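Local coordinates for Abbfa_003403 (Acinetobacter baumannii, PDB 4ZXH), which probably assembles a peptide product as a four-domain nonribosomal peptide synthetase, with condensation, adenylation, carrier-protein and thioesterase domains in one chain, at residues A[711-721]-A[732-743]. Residues are numbered along the deposited sequence; the frame is centred on the assembly and turned at random.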
# COMPACT_ATOMS: atom_id res chain seq x y z
N ILE A 711 -2.10 -32.69 28.09
CA ILE A 711 -1.52 -32.86 26.75
C ILE A 711 -0.17 -32.16 26.57
O ILE A 711 0.03 -31.06 27.10
CB ILE A 711 -2.51 -32.34 25.70
CG1 ILE A 711 -3.78 -33.19 25.72
CG2 ILE A 711 -1.89 -32.30 24.32
CD1 ILE A 711 -3.52 -34.68 25.57
N ASN A 712 0.76 -32.78 25.83
CA ASN A 712 2.04 -32.13 25.55
C ASN A 712 2.50 -32.17 24.07
O ASN A 712 3.62 -31.78 23.74
CB ASN A 712 3.14 -32.72 26.46
CG ASN A 712 3.49 -34.15 26.12
OD1 ASN A 712 2.74 -34.84 25.44
ND2 ASN A 712 4.63 -34.61 26.61
N VAL A 713 1.63 -32.64 23.19
CA VAL A 713 1.83 -32.46 21.74
C VAL A 713 0.46 -32.23 21.10
O VAL A 713 -0.49 -32.96 21.37
CB VAL A 713 2.51 -33.68 21.04
CG1 VAL A 713 2.81 -33.37 19.57
CG2 VAL A 713 3.79 -34.11 21.75
N LEU A 714 0.35 -31.20 20.27
CA LEU A 714 -0.90 -30.94 19.58
C LEU A 714 -0.61 -30.49 18.16
O LEU A 714 0.13 -29.53 17.95
CB LEU A 714 -1.74 -29.88 20.31
CG LEU A 714 -3.09 -29.50 19.70
CD1 LEU A 714 -4.03 -30.67 19.69
CD2 LEU A 714 -3.73 -28.36 20.46
N GLN A 715 -1.18 -31.19 17.18
CA GLN A 715 -1.07 -30.75 15.79
C GLN A 715 -2.46 -30.41 15.24
O GLN A 715 -3.44 -31.11 15.52
CB GLN A 715 -0.36 -31.82 14.94
CG GLN A 715 -0.96 -32.03 13.58
CD GLN A 715 -0.11 -32.87 12.63
OE1 GLN A 715 1.09 -32.64 12.47
NE2 GLN A 715 -0.73 -33.90 12.07
N ALA A 716 -2.52 -29.32 14.48
CA ALA A 716 -3.79 -28.76 14.04
C ALA A 716 -3.58 -27.73 12.93
O ALA A 716 -2.55 -27.06 12.88
CB ALA A 716 -4.52 -28.11 15.21
N THR A 717 -4.56 -27.61 12.04
CA THR A 717 -4.59 -26.53 11.07
C THR A 717 -4.86 -25.20 11.78
O THR A 717 -5.47 -25.17 12.86
CB THR A 717 -5.66 -26.77 10.00
OG1 THR A 717 -6.96 -26.74 10.62
CG2 THR A 717 -5.43 -28.12 9.32
N PRO A 718 -4.40 -24.09 11.17
CA PRO A 718 -4.66 -22.73 11.70
C PRO A 718 -6.07 -22.51 12.19
O PRO A 718 -6.25 -21.93 13.26
CB PRO A 718 -4.37 -21.85 10.49
CG PRO A 718 -3.20 -22.58 9.82
CD PRO A 718 -3.49 -24.06 10.01
N ALA A 719 -7.06 -22.97 11.44
CA ALA A 719 -8.46 -22.81 11.83
C ALA A 719 -8.70 -23.25 13.26
O ALA A 719 -9.36 -22.54 14.02
CB ALA A 719 -9.35 -23.60 10.90
N THR A 720 -8.17 -24.40 13.64
CA THR A 720 -8.32 -24.90 15.00
C THR A 720 -7.57 -24.01 15.99
O THR A 720 -8.10 -23.67 17.05
CB THR A 720 -7.81 -26.34 15.15
OG1 THR A 720 -8.30 -27.15 14.06
CG2 THR A 720 -8.29 -26.94 16.44
N TRP A 721 -6.35 -23.61 15.64
CA TRP A 721 -5.55 -22.76 16.54
C TRP A 721 -6.24 -21.43 16.78
O TRP A 721 -6.28 -20.96 17.92
CB TRP A 721 -4.15 -22.52 16.00
CG TRP A 721 -3.26 -23.74 16.04
CD1 TRP A 721 -2.76 -24.42 14.97
CD2 TRP A 721 -2.77 -24.42 17.21
NE1 TRP A 721 -1.99 -25.48 15.40
CE2 TRP A 721 -1.99 -25.51 16.77
CE3 TRP A 721 -2.94 -24.22 18.59
CZ2 TRP A 721 -1.36 -26.39 17.65
CZ3 TRP A 721 -2.32 -25.09 19.46
CH2 TRP A 721 -1.54 -26.16 18.99
N ASN A 732 -0.09 -23.51 27.43
CA ASN A 732 0.69 -24.55 28.10
C ASN A 732 2.15 -24.45 27.66
O ASN A 732 2.46 -24.60 26.48
CB ASN A 732 0.13 -25.94 27.77
CG ASN A 732 0.86 -27.07 28.51
OD1 ASN A 732 1.80 -26.83 29.28
ND2 ASN A 732 0.44 -28.31 28.26
N ALA A 733 3.05 -24.22 28.62
CA ALA A 733 4.45 -23.95 28.30
C ALA A 733 5.24 -25.23 28.05
O ALA A 733 6.40 -25.19 27.63
CB ALA A 733 5.10 -23.13 29.42
N GLY A 734 4.61 -26.38 28.30
CA GLY A 734 5.23 -27.66 28.02
C GLY A 734 4.69 -28.30 26.76
O GLY A 734 5.09 -29.41 26.38
N LEU A 735 3.78 -27.60 26.09
CA LEU A 735 3.15 -28.13 24.88
C LEU A 735 3.96 -27.83 23.61
O LEU A 735 4.36 -26.69 23.36
CB LEU A 735 1.74 -27.55 24.72
CG LEU A 735 1.02 -27.91 23.43
CD1 LEU A 735 0.48 -29.32 23.49
CD2 LEU A 735 -0.10 -26.92 23.14
N THR A 736 4.19 -28.87 22.82
CA THR A 736 4.78 -28.71 21.51
C THR A 736 3.68 -28.65 20.46
O THR A 736 2.92 -29.60 20.30
CB THR A 736 5.76 -29.84 21.18
OG1 THR A 736 6.95 -29.69 21.97
CG2 THR A 736 6.13 -29.79 19.70
N ALA A 737 3.60 -27.54 19.74
CA ALA A 737 2.55 -27.32 18.75
C ALA A 737 3.03 -27.51 17.31
O ALA A 737 4.17 -27.20 16.96
CB ALA A 737 1.95 -25.94 18.92
N LEU A 738 2.15 -28.04 16.48
CA LEU A 738 2.43 -28.13 15.07
C LEU A 738 1.30 -27.44 14.34
O LEU A 738 0.12 -27.65 14.65
CB LEU A 738 2.56 -29.58 14.61
CG LEU A 738 3.81 -30.31 15.10
CD1 LEU A 738 3.58 -30.90 16.48
CD2 LEU A 738 4.21 -31.39 14.12
N CYS A 739 1.66 -26.61 13.38
CA CYS A 739 0.69 -25.89 12.57
C CYS A 739 0.97 -26.18 11.11
O CYS A 739 2.07 -25.91 10.63
CB CYS A 739 0.78 -24.39 12.86
SG CYS A 739 -0.54 -23.39 12.18
N GLY A 740 -0.02 -26.73 10.40
CA GLY A 740 0.17 -27.07 9.00
C GLY A 740 -1.10 -27.04 8.18
O GLY A 740 -2.18 -26.85 8.73
N GLY A 741 -0.97 -27.23 6.87
CA GLY A 741 -2.12 -27.32 5.97
C GLY A 741 -2.42 -26.03 5.24
O GLY A 741 -2.89 -26.03 4.10
N GLU A 742 -2.17 -24.91 5.91
CA GLU A 742 -2.29 -23.59 5.33
C GLU A 742 -1.12 -22.70 5.77
O GLU A 742 -0.37 -23.06 6.67
CB GLU A 742 -3.61 -22.95 5.73
CG GLU A 742 -4.73 -23.30 4.79
CD GLU A 742 -6.02 -22.58 5.14
OE1 GLU A 742 -6.26 -22.30 6.34
OE2 GLU A 742 -6.77 -22.27 4.20
N ALA A 743 -0.97 -21.55 5.13
CA ALA A 743 0.11 -20.65 5.47
C ALA A 743 -0.03 -20.17 6.90
O ALA A 743 -1.15 -19.97 7.40
CB ALA A 743 0.15 -19.48 4.51
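Trp-721, from the helix that follows strand 713-716, turns an edge toward Leu-714 O and Leu-738 O on the sheet side that carries Leu-714, Ala-716, Ala-737 and Cys-739. Its six-membered ring meets Ala-737, with CH2 3.5 Å from CB, while the CB of Ala-716 sits over one ring face, offset toward the rim. Cys-739 SG approaches the five-membered ring obliquely. With SG anti to the backbone N (chi1 -169°), the sulfur also reaches Pro-718, 3.6 Å from CG, so it bridges the first turn of the helix and the indole. Nearer the start of both strands, CD1 of Leu-735 lies against the backbone where Asn-712 joins Val-713, 3.5 Å from Val-713 N, and touches CG2 of Ile-711 and CB of Leu-714. On the reverse face Leu-738 packs by CB against CB of Gln-715 (3.7 Å) and by CD1 against CG1 of Val-713; the Gln-715 amide hydrogen-bonds through OE1 to Trp-771 NE1 and through NE2 to Glu-677 OE2.

Between the faces, the strand axes run 13° from parallel and 4.7 Å apart. Four backbone bonds join them: Thr-736 N to Asn-712 O, Leu-714 N to Thr-736 O, Leu-738 N to Leu-714 O, and Ala-716 N to Leu-738 O. That last carbonyl also accepts from Trp-721 NE1 (3.1 Å, N-H...O 146°), the two donors arriving from opposite faces of its plane, which, with the oxygen near the ring plane, helps hold the indole's rotation. At the polar edge, Thr-717 OG1 and Glu-742 OE2 bond to the backbone at Lys-953 and Leu-955, tying the loops that follow both strands to the C-terminal part of the adenylation region. Parallel neighbours linked through helix 718-725 form a beta-alpha-beta crossover, here within the central mixed sheet of an ANL-family adenylation domain.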